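Local coordinates for free serine kinase (Thermococcus kodakarensis KOD1, PDB 5X0J), which phosphorylates free L-serine with ADP as donor, yielding O-phospho-L-serine and AMP in the first step from L-serine to L-cysteine, at residues D24-H29 with M54-V59; E38-S43 with G48-P53; S43-G48 with Q78-K83; E156-V161 with F198-P203. The protein carries 1 engineered substitution. One frame throughout, in Å; residues are numbered along the deposited sequence.

Interaction 1: D24-H29 with M54-V59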
loop_
_atom_site.group_PDB
_atom_site.type_symbol
_atom_site.label_atom_id
_atom_site.label_comp_id
_atom_site.label_asym_id
_atom_site.label_seq_id
_atom_site.Cartn_x
_atom_site.Cartn_y
_atom_site.Cartn_z
ATOM N N ASP A 24 9.584 -10.407 14.503
ATOM C CA ASP A 24 10.171 -11.532 13.759
ATOM C C ASP A 24 9.209 -12.701 13.497
ATOM O O ASP A 24 9.603 -13.667 12.835
ATOM C CB ASP A 24 11.488 -12.017 14.418
ATOM C CG ASP A 24 11.277 -12.779 15.733
ATOM O OD1 ASP A 24 10.129 -12.997 16.161
ATOM O OD2 ASP A 24 12.288 -13.203 16.338
ATOM N N LYS A 25 7.978 -12.636 14.020
ATOM C CA LYS A 25 6.924 -13.591 13.665
ATOM C C LYS A 25 6.002 -13.061 12.561
ATOM O O LYS A 25 4.998 -13.697 12.240
ATOM C CB LYS A 25 6.093 -13.962 14.900
ATOM C CG LYS A 25 6.895 -14.552 16.055
ATOM C CD LYS A 25 7.583 -15.853 15.678
ATOM C CE LYS A 25 8.368 -16.434 16.840
ATOM N NZ LYS A 25 7.512 -16.802 18.005
ATOM N N MET A 26 6.338 -11.904 11.987
ATOM C CA MET A 26 5.483 -11.249 10.994
ATOM C C MET A 26 6.093 -11.357 9.605
ATOM O O MET A 26 7.280 -11.084 9.423
ATOM C CB MET A 26 5.297 -9.786 11.357
ATOM C CG MET A 26 4.747 -9.569 12.752
ATOM S SD MET A 26 4.500 -7.813 13.040
ATOM C CE MET A 26 3.886 -7.844 14.724
ATOM N N LYS A 27 5.254 -11.679 8.631
ATOM C CA LYS A 27 5.697 -11.965 7.279
ATOM C C LYS A 27 5.120 -10.928 6.311
ATOM O O LYS A 27 3.903 -10.871 6.139
ATOM C CB LYS A 27 5.235 -13.369 6.908
ATOM C CG LYS A 27 5.870 -13.921 5.655
ATOM C CD LYS A 27 5.588 -15.408 5.539
ATOM C CE LYS A 27 6.347 -16.034 4.386
ATOM N NZ LYS A 27 6.168 -17.513 4.376
ATOM N N PRO A 28 5.987 -10.108 5.674
ATOM C CA PRO A 28 5.470 -9.124 4.710
ATOM C C PRO A 28 4.959 -9.804 3.439
ATOM O O PRO A 28 5.426 -10.881 3.074
ATOM C CB PRO A 28 6.693 -8.270 4.408
ATOM C CG PRO A 28 7.817 -9.227 4.528
ATOM C CD PRO A 28 7.465 -10.130 5.664
ATOM N N HIS A 29 3.941 -9.220 2.821
ATOM C CA HIS A 29 3.513 -9.599 1.486
ATOM C C HIS A 29 3.684 -8.553 0.393
ATOM O O HIS A 29 3.312 -8.807 -0.751
ATOM C CB HIS A 29 2.067 -10.113 1.522
ATOM C CG HIS A 29 1.018 -9.055 1.730
ATOM N ND1 HIS A 29 0.517 -8.733 2.975
ATOM C CD2 HIS A 29 0.338 -8.284 0.848
ATOM C CE1 HIS A 29 -0.424 -7.813 2.848
ATOM N NE2 HIS A 29 -0.543 -7.515 1.570
ATOM N N MET A 54 -1.195 -2.994 14.345
ATOM C CA MET A 54 -1.036 -3.719 13.090
ATOM C C MET A 54 -2.172 -4.712 12.924
ATOM O O MET A 54 -2.792 -5.142 13.889
ATOM C CB MET A 54 0.291 -4.454 13.037
ATOM C CG MET A 54 1.494 -3.532 12.901
ATOM S SD MET A 54 3.030 -4.476 12.823
ATOM C CE MET A 54 2.774 -5.389 11.289
ATOM N N LEU A 55 -2.460 -5.056 11.672
ATOM C CA LEU A 55 -3.437 -6.099 11.368
ATOM C C LEU A 55 -2.655 -7.317 10.884
ATOM O O LEU A 55 -1.825 -7.209 9.974
ATOM C CB LEU A 55 -4.436 -5.627 10.314
ATOM C CG LEU A 55 -5.293 -4.395 10.626
ATOM C CD1 LEU A 55 -6.245 -4.097 9.470
ATOM C CD2 LEU A 55 -6.051 -4.563 11.934
ATOM N N LEU A 56 -2.921 -8.469 11.508
ATOM C CA LEU A 56 -2.204 -9.719 11.222
ATOM C C LEU A 56 -3.193 -10.840 10.948
ATOM O O LEU A 56 -4.363 -10.738 11.305
ATOM C CB LEU A 56 -1.359 -10.139 12.417
ATOM C CG LEU A 56 -0.319 -9.159 12.948
ATOM C CD1 LEU A 56 0.366 -9.811 14.132
ATOM C CD2 LEU A 56 0.698 -8.797 11.877
ATOM N N ALA A 57 -2.701 -11.938 10.387
ATOM C CA ALA A 57 -3.480 -13.157 10.287
ATOM C C ALA A 57 -2.516 -14.330 10.280
ATOM O O ALA A 57 -1.455 -14.243 9.675
ATOM C CB ALA A 57 -4.318 -13.165 9.027
ATOM N N LYS A 58 -2.897 -15.421 10.942
ATOM C CA LYS A 58 -2.080 -16.644 10.980
ATOM C C LYS A 58 -1.852 -17.198 9.569
ATOM O O LYS A 58 -2.793 -17.315 8.783
ATOM C CB LYS A 58 -2.782 -17.681 11.862
ATOM C CG LYS A 58 -2.162 -19.066 11.930
ATOM C CD LYS A 58 -0.854 -19.069 12.684
ATOM C CE LYS A 58 -0.407 -20.498 12.979
ATOM N NZ LYS A 58 -0.380 -21.391 11.776
ATOM N N VAL A 59 -0.599 -17.523 9.253
ATOM C CA VAL A 59 -0.267 -18.172 7.988
ATOM C C VAL A 59 -0.544 -19.670 8.146
ATOM O O VAL A 59 -0.004 -20.285 9.062
ATOM C CB VAL A 59 1.218 -17.980 7.629
ATOM C CG1 VAL A 59 1.567 -18.723 6.342
ATOM C CG2 VAL A 59 1.543 -16.501 7.502
#

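Interaction 2: E38-S43 with G48-P53. With AMP (adenosine monophosphate), chain B.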
loop_
_atom_site.group_PDB
_atom_site.type_symbol
_atom_site.label_atom_id
_atom_site.label_comp_id
_atom_site.label_asym_id
_atom_site.label_seq_id
_atom_site.Cartn_x
_atom_site.Cartn_y
_atom_site.Cartn_z
ATOM N N GLU A 38 9.533 6.678 6.130
ATOM C CA GLU A 38 10.129 7.839 6.792
ATOM C C GLU A 38 9.123 8.540 7.688
ATOM O O GLU A 38 9.425 8.852 8.843
ATOM C CB GLU A 38 10.657 8.829 5.766
ATOM C CG GLU A 38 11.892 8.339 5.031
ATOM C CD GLU A 38 12.291 9.231 3.867
ATOM O OE1 GLU A 38 11.459 10.039 3.383
ATOM O OE2 GLU A 38 13.451 9.098 3.416
ATOM N N ALA A 39 7.918 8.772 7.170
ATOM C CA ALA A 39 6.884 9.476 7.941
ATOM C C ALA A 39 6.504 8.708 9.193
ATOM O O ALA A 39 6.346 9.302 10.261
ATOM C CB ALA A 39 5.659 9.741 7.087
ATOM N N PHE A 40 6.377 7.390 9.088
ATOM C CA PHE A 40 6.115 6.594 10.271
ATOM C C PHE A 40 7.247 6.727 11.301
ATOM O O PHE A 40 6.991 6.932 12.481
ATOM C CB PHE A 40 5.873 5.116 9.970
ATOM C CG PHE A 40 5.913 4.292 11.205
ATOM C CD1 PHE A 40 4.896 4.408 12.149
ATOM C CD2 PHE A 40 7.019 3.513 11.504
ATOM C CE1 PHE A 40 4.968 3.711 13.346
ATOM C CE2 PHE A 40 7.085 2.807 12.695
ATOM C CZ PHE A 40 6.059 2.904 13.616
ATOM N N ILE A 41 8.491 6.585 10.855
ATOM C CA ILE A 41 9.628 6.625 11.776
ATOM C C ILE A 41 9.707 7.968 12.501
ATOM O O ILE A 41 9.863 8.006 13.718
ATOM C CB ILE A 41 10.945 6.294 11.059
ATOM C CG1 ILE A 41 10.951 4.808 10.684
ATOM C CG2 ILE A 41 12.147 6.579 11.961
ATOM C CD1 ILE A 41 12.084 4.373 9.785
ATOM N N GLU A 42 9.560 9.064 11.766
ATOM C CA GLU A 42 9.587 10.394 12.385
ATOM C C GLU A 42 8.401 10.626 13.318
ATOM O O GLU A 42 8.566 11.211 14.395
ATOM C CB GLU A 42 9.627 11.502 11.327
ATOM C CG GLU A 42 10.912 11.543 10.516
ATOM C CD GLU A 42 12.144 11.477 11.395
ATOM O OE1 GLU A 42 12.426 12.478 12.084
ATOM O OE2 GLU A 42 12.804 10.408 11.458
ATOM N N SER A 43 7.212 10.170 12.927
ATOM C CA SER A 43 6.034 10.287 13.783
ATOM C C SER A 43 6.188 9.534 15.096
ATOM O O SER A 43 5.956 10.090 16.157
ATOM C CB SER A 43 4.782 9.779 13.073
ATOM O OG SER A 43 3.674 9.776 13.963
ATOM N N GLY A 48 6.561 9.783 20.420
ATOM C CA GLY A 48 6.738 8.803 21.494
ATOM C C GLY A 48 5.569 7.836 21.679
ATOM O O GLY A 48 5.590 7.027 22.617
ATOM N N ILE A 49 4.560 7.904 20.802
ATOM C CA ILE A 49 3.326 7.118 20.944
ATOM C C ILE A 49 3.090 6.342 19.662
ATOM O O ILE A 49 3.198 6.893 18.562
ATOM C CB ILE A 49 2.094 8.014 21.236
ATOM C CG1 ILE A 49 2.204 8.641 22.629
ATOM C CG2 ILE A 49 0.778 7.249 21.111
ATOM C CD1 ILE A 49 2.123 7.674 23.787
ATOM N N PHE A 50 2.765 5.062 19.830
ATOM C CA PHE A 50 2.367 4.165 18.747
ATOM C C PHE A 50 0.858 3.982 18.913
ATOM O O PHE A 50 0.421 3.397 19.889
ATOM C CB PHE A 50 3.130 2.842 18.869
ATOM C CG PHE A 50 2.883 1.877 17.737
ATOM C CD1 PHE A 50 1.776 1.035 17.757
ATOM C CD2 PHE A 50 3.765 1.793 16.666
ATOM C CE1 PHE A 50 1.564 0.143 16.725
ATOM C CE2 PHE A 50 3.543 0.886 15.625
ATOM C CZ PHE A 50 2.440 0.063 15.680
ATOM N N TRP A 51 0.073 4.525 17.977
ATOM C CA TRP A 51 -1.384 4.681 18.179
ATOM C C TRP A 51 -2.294 3.835 17.286
ATOM O O TRP A 51 -3.505 3.897 17.447
ATOM C CB TRP A 51 -1.797 6.175 18.114
ATOM C CG TRP A 51 -1.371 6.888 16.849
ATOM C CD1 TRP A 51 -0.283 7.702 16.692
ATOM C CD2 TRP A 51 -2.005 6.820 15.566
ATOM N NE1 TRP A 51 -0.222 8.162 15.403
ATOM C CE2 TRP A 51 -1.255 7.632 14.683
ATOM C CE3 TRP A 51 -3.156 6.182 15.082
ATOM C CZ2 TRP A 51 -1.597 7.791 13.332
ATOM C CZ3 TRP A 51 -3.511 6.356 13.734
ATOM C CH2 TRP A 51 -2.722 7.153 12.881
ATOM N N LYS A 52 -1.729 3.041 16.386
ATOM C CA LYS A 52 -2.512 2.249 15.432
ATOM C C LYS A 52 -2.007 0.809 15.424
ATOM O O LYS A 52 -0.896 0.565 14.991
ATOM C CB LYS A 52 -2.396 2.840 14.022
ATOM C CG LYS A 52 -3.320 2.167 13.022
ATOM C CD LYS A 52 -3.113 2.645 11.592
ATOM C CE LYS A 52 -3.714 3.999 11.334
ATOM N NZ LYS A 52 -3.841 4.230 9.870
ATOM N N PRO A 53 -2.829 -0.158 15.853
ATOM C CA PRO A 53 -2.322 -1.533 15.869
ATOM C C PRO A 53 -2.169 -2.112 14.483
ATOM O O PRO A 53 -2.929 -1.773 13.580
ATOM C CB PRO A 53 -3.411 -2.311 16.622
ATOM C CG PRO A 53 -4.634 -1.531 16.374
ATOM C CD PRO A 53 -4.207 -0.084 16.370
HETATM P P AMP B . 1.765 0.794 7.297
HETATM O O1P AMP B . 2.458 0.602 8.637
HETATM O O2P AMP B . 2.468 0.072 6.165
HETATM O O3P AMP B . 0.287 0.523 7.392
HETATM O "O5'" AMP B . 1.926 2.348 6.919
HETATM C "C5'" AMP B . 2.234 3.350 7.885
HETATM C "C4'" AMP B . 1.109 3.461 8.900
HETATM O "O4'" AMP B . 1.607 4.061 10.079
HETATM C "C3'" AMP B . -0.084 4.365 8.521
HETATM O "O3'" AMP B . -1.292 3.634 8.715
HETATM C "C2'" AMP B . -0.070 5.558 9.476
HETATM O "O2'" AMP B . -1.368 6.046 9.807
HETATM C "C1'" AMP B . 0.622 4.888 10.630
HETATM N N9 AMP B . 1.243 5.758 11.648
HETATM C C8 AMP B . 1.743 7.001 11.509
HETATM N N7 AMP B . 2.259 7.451 12.679
HETATM C C5 AMP B . 2.090 6.469 13.573
HETATM C C6 AMP B . 2.396 6.281 15.001
HETATM N N6 AMP B . 3.007 7.266 15.694
HETATM N N1 AMP B . 2.045 5.099 15.560
HETATM C C2 AMP B . 1.436 4.104 14.875
HETATM N N3 AMP B . 1.120 4.217 13.575
HETATM C C4 AMP B . 1.420 5.352 12.898
#

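Interaction 3: S43-G48 with Q78-K83. With AMP (adenosine monophosphate), chain B.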
loop_
_atom_site.group_PDB
_atom_site.type_symbol
_atom_site.label_atom_id
_atom_site.label_comp_id
_atom_site.label_asym_id
_atom_site.label_seq_id
_atom_site.Cartn_x
_atom_site.Cartn_y
_atom_site.Cartn_z
ATOM N N SER A 43 7.212 10.170 12.927
ATOM C CA SER A 43 6.034 10.287 13.783
ATOM C C SER A 43 6.188 9.534 15.096
ATOM O O SER A 43 5.956 10.090 16.157
ATOM C CB SER A 43 4.782 9.779 13.073
ATOM O OG SER A 43 3.674 9.776 13.963
ATOM N N VAL A 44 6.590 8.266 15.036
ATOM C CA VAL A 44 6.631 7.448 16.249
ATOM C C VAL A 44 7.759 7.907 17.184
ATOM O O VAL A 44 7.563 7.975 18.395
ATOM C CB VAL A 44 6.661 5.926 15.926
ATOM C CG1 VAL A 44 8.035 5.454 15.474
ATOM C CG2 VAL A 44 6.173 5.116 17.110
ATOM N N THR A 45 8.910 8.257 16.615
ATOM C CA THR A 45 10.033 8.711 17.438
ATOM C C THR A 45 9.802 10.115 17.981
ATOM O O THR A 45 10.147 10.379 19.119
ATOM C CB THR A 45 11.368 8.654 16.680
ATOM O OG1 THR A 45 11.287 9.433 15.481
ATOM C CG2 THR A 45 11.726 7.224 16.348
ATOM N N GLY A 46 9.219 10.998 17.180
ATOM C CA GLY A 46 8.947 12.374 17.602
ATOM C C GLY A 46 7.846 12.475 18.643
ATOM O O GLY A 46 7.957 13.195 19.641
ATOM N N SER A 47 6.777 11.723 18.422
ATOM C CA SER A 47 5.627 11.754 19.330
ATOM C C SER A 47 5.809 10.872 20.556
ATOM O O SER A 47 5.254 11.177 21.609
ATOM C CB SER A 47 4.361 11.353 18.592
ATOM O OG SER A 47 4.340 9.966 18.354
ATOM N N GLY A 48 6.561 9.783 20.420
ATOM C CA GLY A 48 6.738 8.803 21.494
ATOM C C GLY A 48 5.569 7.836 21.679
ATOM O O GLY A 48 5.590 7.027 22.617
ATOM N N GLN A 78 11.446 -2.361 13.165
ATOM C CA GLN A 78 12.653 -3.216 13.083
ATOM C C GLN A 78 13.915 -2.364 12.928
ATOM O O GLN A 78 14.928 -2.612 13.595
ATOM C CB GLN A 78 12.541 -4.260 11.964
ATOM C CG GLN A 78 11.623 -5.418 12.320
ATOM C CD GLN A 78 11.769 -6.615 11.396
ATOM O OE1 GLN A 78 11.864 -6.477 10.175
ATOM N NE2 GLN A 78 11.763 -7.804 11.981
ATOM N N LYS A 79 13.836 -1.334 12.089
ATOM C CA LYS A 79 14.965 -0.433 11.854
ATOM C C LYS A 79 15.362 0.316 13.128
ATOM O O LYS A 79 16.554 0.491 13.405
ATOM C CB LYS A 79 14.606 0.554 10.743
ATOM C CG LYS A 79 15.732 1.446 10.265
ATOM C CD LYS A 79 15.271 2.279 9.079
ATOM C CE LYS A 79 15.207 1.471 7.803
ATOM N N LEU A 80 14.358 0.731 13.906
ATOM C CA LEU A 80 14.576 1.414 15.181
ATOM C C LEU A 80 15.135 0.492 16.272
ATOM O O LEU A 80 15.631 0.971 17.299
ATOM C CB LEU A 80 13.270 2.035 15.678
ATOM C CG LEU A 80 12.801 3.267 14.902
ATOM C CD1 LEU A 80 11.347 3.598 15.206
ATOM C CD2 LEU A 80 13.691 4.463 15.202
ATOM N N GLY A 81 14.999 -0.813 16.073
ATOM C CA GLY A 81 15.513 -1.804 17.013
ATOM C C GLY A 81 14.477 -2.324 17.982
ATOM O O GLY A 81 14.821 -3.008 18.947
ATOM N N ALA A 82 13.201 -2.013 17.751
ATOM C CA ALA A 82 12.119 -2.559 18.567
ATOM C C ALA A 82 11.946 -4.059 18.317
ATOM O O ALA A 82 12.472 -4.587 17.321
ATOM C CB ALA A 82 10.818 -1.815 18.286
ATOM N N LYS A 83 11.223 -4.697 19.240
ATOM C CA LYS A 83 11.019 -6.144 19.295
ATOM C C LYS A 83 9.615 -6.553 18.869
ATOM O O LYS A 83 9.431 -7.603 18.256
ATOM C CB LYS A 83 11.204 -6.653 20.732
ATOM C CG LYS A 83 12.632 -6.730 21.218
HETATM P P AMP B . 1.765 0.794 7.297
HETATM O O1P AMP B . 2.458 0.602 8.637
HETATM O O2P AMP B . 2.468 0.072 6.165
HETATM O O3P AMP B . 0.287 0.523 7.392
HETATM O "O5'" AMP B . 1.926 2.348 6.919
HETATM C "C5'" AMP B . 2.234 3.350 7.885
HETATM C "C4'" AMP B . 1.109 3.461 8.900
HETATM O "O4'" AMP B . 1.607 4.061 10.079
HETATM C "C3'" AMP B . -0.084 4.365 8.521
HETATM O "O3'" AMP B . -1.292 3.634 8.715
HETATM C "C2'" AMP B . -0.070 5.558 9.476
HETATM O "O2'" AMP B . -1.368 6.046 9.807
HETATM C "C1'" AMP B . 0.622 4.888 10.630
HETATM N N9 AMP B . 1.243 5.758 11.648
HETATM C C8 AMP B . 1.743 7.001 11.509
HETATM N N7 AMP B . 2.259 7.451 12.679
HETATM C C5 AMP B . 2.090 6.469 13.573
HETATM C C6 AMP B . 2.396 6.281 15.001
HETATM N N6 AMP B . 3.007 7.266 15.694
HETATM N N1 AMP B . 2.045 5.099 15.560
HETATM C C2 AMP B . 1.436 4.104 14.875
HETATM N N3 AMP B . 1.120 4.217 13.575
HETATM C C4 AMP B . 1.420 5.352 12.898
#

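Interaction 4: E156-V161 with F198-P203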
loop_
_atom_site.group_PDB
_atom_site.type_symbol
_atom_site.label_atom_id
_atom_site.label_comp_id
_atom_site.label_asym_id
_atom_site.label_seq_id
_atom_site.Cartn_x
_atom_site.Cartn_y
_atom_site.Cartn_z
ATOM N N GLU A 156 6.063 -8.041 -12.201
ATOM C CA GLU A 156 7.393 -7.455 -12.349
ATOM C C GLU A 156 7.295 -6.019 -12.836
ATOM O O GLU A 156 8.008 -5.149 -12.362
ATOM C CB GLU A 156 8.265 -8.292 -13.288
ATOM C CG GLU A 156 8.736 -9.609 -12.686
ATOM N N GLU A 157 6.375 -5.776 -13.759
ATOM C CA GLU A 157 6.185 -4.444 -14.310
ATOM C C GLU A 157 5.548 -3.507 -13.286
ATOM O O GLU A 157 5.925 -2.346 -13.215
ATOM C CB GLU A 157 5.370 -4.495 -15.607
ATOM C CG GLU A 157 6.154 -5.048 -16.798
ATOM C CD GLU A 157 6.401 -6.551 -16.748
ATOM O OE1 GLU A 157 7.392 -7.022 -17.363
ATOM O OE2 GLU A 157 5.607 -7.285 -16.131
ATOM N N GLN A 158 4.627 -4.023 -12.475
ATOM C CA GLN A 158 4.078 -3.230 -11.382
ATOM C C GLN A 158 5.163 -2.793 -10.394
ATOM O O GLN A 158 5.149 -1.675 -9.902
ATOM C CB GLN A 158 2.971 -3.998 -10.655
ATOM C CG GLN A 158 1.724 -4.202 -11.509
ATOM C CD GLN A 158 0.686 -5.105 -10.879
ATOM O OE1 GLN A 158 0.993 -5.942 -10.022
ATOM N NE2 GLN A 158 -0.560 -4.938 -11.298
ATOM N N LYS A 159 6.116 -3.677 -10.122
ATOM C CA LYS A 159 7.257 -3.313 -9.286
ATOM C C LYS A 159 8.146 -2.246 -9.924
ATOM O O LYS A 159 8.605 -1.333 -9.248
ATOM C CB LYS A 159 8.073 -4.547 -8.915
ATOM C CG LYS A 159 7.330 -5.500 -7.996
ATOM C CD LYS A 159 8.159 -6.724 -7.666
ATOM C CE LYS A 159 7.479 -7.555 -6.597
ATOM N NZ LYS A 159 8.176 -8.852 -6.369
ATOM N N LYS A 160 8.391 -2.349 -11.230
ATOM C CA LYS A 160 9.230 -1.355 -11.906
ATOM C C LYS A 160 8.554 0.014 -11.896
ATOM O O LYS A 160 9.206 1.025 -11.638
ATOM C CB LYS A 160 9.549 -1.792 -13.336
ATOM C CG LYS A 160 10.464 -3.001 -13.399
ATOM C CD LYS A 160 10.735 -3.452 -14.825
ATOM C CE LYS A 160 11.549 -4.735 -14.847
ATOM N NZ LYS A 160 11.744 -5.267 -16.220
ATOM N N VAL A 161 7.248 0.042 -12.159
ATOM C CA VAL A 161 6.491 1.295 -12.073
ATOM C C VAL A 161 6.602 1.897 -10.670
ATOM O O VAL A 161 6.897 3.073 -10.514
ATOM C CB VAL A 161 5.000 1.101 -12.441
ATOM C CG1 VAL A 161 4.174 2.339 -12.102
ATOM C CG2 VAL A 161 4.855 0.776 -13.919
ATOM N N PHE A 198 -2.689 5.613 -11.458
ATOM C CA PHE A 198 -2.345 4.313 -12.019
ATOM C C PHE A 198 -3.384 3.300 -11.550
ATOM O O PHE A 198 -3.473 3.022 -10.344
ATOM C CB PHE A 198 -0.968 3.850 -11.551
ATOM C CG PHE A 198 0.191 4.611 -12.126
ATOM C CD1 PHE A 198 0.592 5.802 -11.567
ATOM C CD2 PHE A 198 0.926 4.091 -13.189
ATOM C CE1 PHE A 198 1.687 6.492 -12.071
ATOM C CE2 PHE A 198 2.023 4.770 -13.689
ATOM C CZ PHE A 198 2.409 5.974 -13.124
ATOM N N ILE A 199 -4.141 2.739 -12.487
ATOM C CA ILE A 199 -5.212 1.784 -12.184
ATOM C C ILE A 199 -4.695 0.359 -12.341
ATOM O O ILE A 199 -4.014 0.037 -13.321
ATOM C CB ILE A 199 -6.421 1.985 -13.124
ATOM C CG1 ILE A 199 -6.944 3.433 -13.072
ATOM C CG2 ILE A 199 -7.527 0.969 -12.838
ATOM C CD1 ILE A 199 -7.421 3.916 -11.723
ATOM N N ARG A 200 -5.020 -0.500 -11.378
ATOM C CA ARG A 200 -4.690 -1.926 -11.422
ATOM C C ARG A 200 -5.835 -2.731 -10.839
ATOM O O ARG A 200 -6.573 -2.232 -9.987
ATOM C CB ARG A 200 -3.422 -2.217 -10.620
ATOM C CG ARG A 200 -3.444 -1.647 -9.206
ATOM C CD ARG A 200 -2.320 -2.247 -8.383
ATOM N NE ARG A 200 -2.018 -1.434 -7.209
ATOM C CZ ARG A 200 -0.848 -1.422 -6.573
ATOM N NH1 ARG A 200 0.158 -2.196 -6.983
ATOM N NH2 ARG A 200 -0.676 -0.607 -5.537
ATOM N N LYS A 201 -5.975 -3.967 -11.295
ATOM C CA LYS A 201 -6.900 -4.930 -10.700
ATOM C C LYS A 201 -6.425 -5.233 -9.286
ATOM O O LYS A 201 -5.223 -5.272 -9.028
ATOM C CB LYS A 201 -6.946 -6.216 -11.533
ATOM C CG LYS A 201 -7.970 -7.254 -11.082
ATOM C CD LYS A 201 -7.835 -8.552 -11.872
ATOM C CE LYS A 201 -8.905 -9.565 -11.481
ATOM N NZ LYS A 201 -8.867 -9.942 -10.041
ATOM N N ALA A 202 -7.371 -5.427 -8.375
ATOM C CA ALA A 202 -7.034 -5.806 -7.010
ATOM C C ALA A 202 -6.679 -7.288 -6.947
ATOM O O ALA A 202 -7.200 -8.094 -7.714
ATOM C CB ALA A 202 -8.209 -5.539 -6.101
ATOM N N PRO A 203 -5.822 -7.668 -5.992
ATOM C CA PRO A 203 -5.563 -9.073 -5.745
ATOM C C PRO A 203 -6.755 -9.696 -5.024
ATOM O O PRO A 203 -7.596 -8.959 -4.496
ATOM C CB PRO A 203 -4.362 -9.028 -4.800
ATOM C CG PRO A 203 -4.582 -7.800 -4.016
ATOM C CD PRO A 203 -5.205 -6.814 -4.963
HETATM O O HOH W 1 -0.721 -4.974 -7.890
HETATM O O HOH W 2 -3.109 -6.235 -11.045
#

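Interaction 1: D24-H29 with M54-V59
Met26 and Met54 meet end to end because each side chain leaves its backbone with CG anti to the carbonyl carbon (chi1 -56° in Met26), after which Met26 runs out fully extended while Met54 folds back at its last torsion (chi3 64°). In the Met54 conformer described, one of two present, this turns its methyl toward the other thioether, and Met26 SD lies 3.5 Å from Met54 CE. The two sulfurs are also near neighbours, Met26 SD being 3.7 Å from Met54 SD. Leu56 comes across the Met26 chain at about a right angle: Met26 CE rests 4.1 Å from Leu56 CD1, and Leu56 CD2 lies beside Met26 SD. The contact is wholly apolar and buried, so it works by shape and dispersion. Cutting Met26 back to an alanine is likely to leave a gap beside Met54 and Leu56, with the Met54 thioether missing its sulfur neighbour and freer to turn. The arrangement illustrates packing on one face of a mixed sheet: strands 26-27 and 54-58 are separated by strand 65-67, and the methionines reach across it, with Trp74 of helix 71-80 packing on both of them and Ser87 of strand 84-90 close by.

Interaction 2: E38-S43 with G48-P53
Phe40 and Phe50 touch, Phe40 CZ lying 3.8 Å from Phe50 CE2, at one corner of the adenine pocket. The base lies between Phe40 and Trp51: the edge of Phe40 approaches one face, CD1 being 3.7 Å from AMP C4, and the indole covers the other with its own face, NE1 3.2 Å from AMP C6. Phe50 offers a face to the rim of the base at AMP C2. Hydrogen bonds add to this aromatic cover. AMP N6 donates a nearly straight bond to Ile49 O (2.9 Å, 167°), while Ser43 OG donates to AMP N7 at 3.0 Å. Lys52 NZ spans the ribose diol, bonding to O2' and, at 2.9 Å, to O3' of AMP. Ser43, Ile49, Trp51 and Lys52, all ADP-binding residues, here hold the product AMP. A chi1 of 55° sets Trp51 CG between its backbone N and carbonyl carbon, swinging the indole over the purine. With an alanine in place of Trp51 the indole cover is gone, and the adenine would probably be freer to tilt away from Phe40. Farther out, helix 34-47 supplies Phe40 and Ser43, strand 49-50 pairs antiparallel with strand 236-237, and helix 71-80 backs both phenylalanines through Arg73.

Interaction 3: S43-G48 with Q78-K83
Leu80 sets its branched end against two consecutive residues of the facing helix, buried Val44 and exposed Thr45. On the packed side, Leu80 CD1 lies 3.8 Å from Val44 CG1, the two side chains overlapping side by side while running in opposite senses. A chi1 of 77° turns Val44 CG1 to the leucine, whereas Val44 CA, 3.7 Å from AMP N6, brings the backbone and CB side of the residue beside the amino group; Val44 thus touches the adenine on one side and Leu80 on another. Leu238, from a loop, lies against Val44 and extends to Thr45. Both helices finish near this contact, and each is followed by a glycine with positive phi. Helix 71-80 ends in a Schellman motif at Gly81, whose N bonds back to Gln78 O at 3.1 Å; a side chain there would collide with the carbonyl oxygen of Leu80. At the end of helix 34-47, Ser43 O is gripped from opposite faces of its carbonyl plane by Ser47 N and Ser47 OG, the hydroxyl bond being 2.7 Å long. That hydroxyl also accepts from Ile49 N, tying the last turn to the strand that follows. Thr45 forms the solvent side, yet the closest approach of the contact lies at this exposed edge, with Thr45 CG2 3.6 Å from Leu80 CD2. Its OG1 turns back into its own helix to bond Ile41 O.

Interaction 4: E156-V161 with F198-P203
Gln158 reaches from its helix toward Arg200 as an extended arm: CB points at the facing segment, CG lies anti to the carbonyl carbon (chi1 -68°), and the chain then runs straight to the amide. At the tip the two polar atoms part company. OE1 accepts from one water at 2.9 Å, which in turn weakly accepts from Arg200 NH1. NE2 donates directly to Ala140 O and also to a second water, which bonds on to Lys201 O at 3.1 Å; the same nitrogen packs 4.0 Å from Arg200 CB. One turn along, Val161 CG1 meets the ring of Phe198 obliquely, 3.6 Å from CE2, so helix 155-170 lies against the antiparallel sheet through apolar packing at one end and water bridges at the other. The guanidinium stands at 90° to the amide and is held by Trp102 O, Pro220 O and Ser219 OG. Such a set of neutral oxygens probably disperses the buried positive charge, while the donor and acceptor roles at Gln158 fix which way its amide faces.

Interactions 2 and 3 form one unit around the nucleotide: their centres are 7 Å apart, they share Ser43 and Gly48, both touch AMP, and Val44 CG2 packs 3.8 Å from Ile49 O. Interaction 1 lies 18 Å from interaction 2, centre to centre, joined to it from Pro53 to Met54; the Met54 side chain is about 6 Å from AMP and about 7 Å from phosphoserine. Interaction 4 belongs to the C-terminal family region, 27 Å from interaction 2 between centres and across the chain's centre. Its Arg200 side chain nevertheless comes to about 8 Å from phosphoserine, so interactions 1 and 4 both stand near it, while interactions 2 and 3 line the adenine end of AMP.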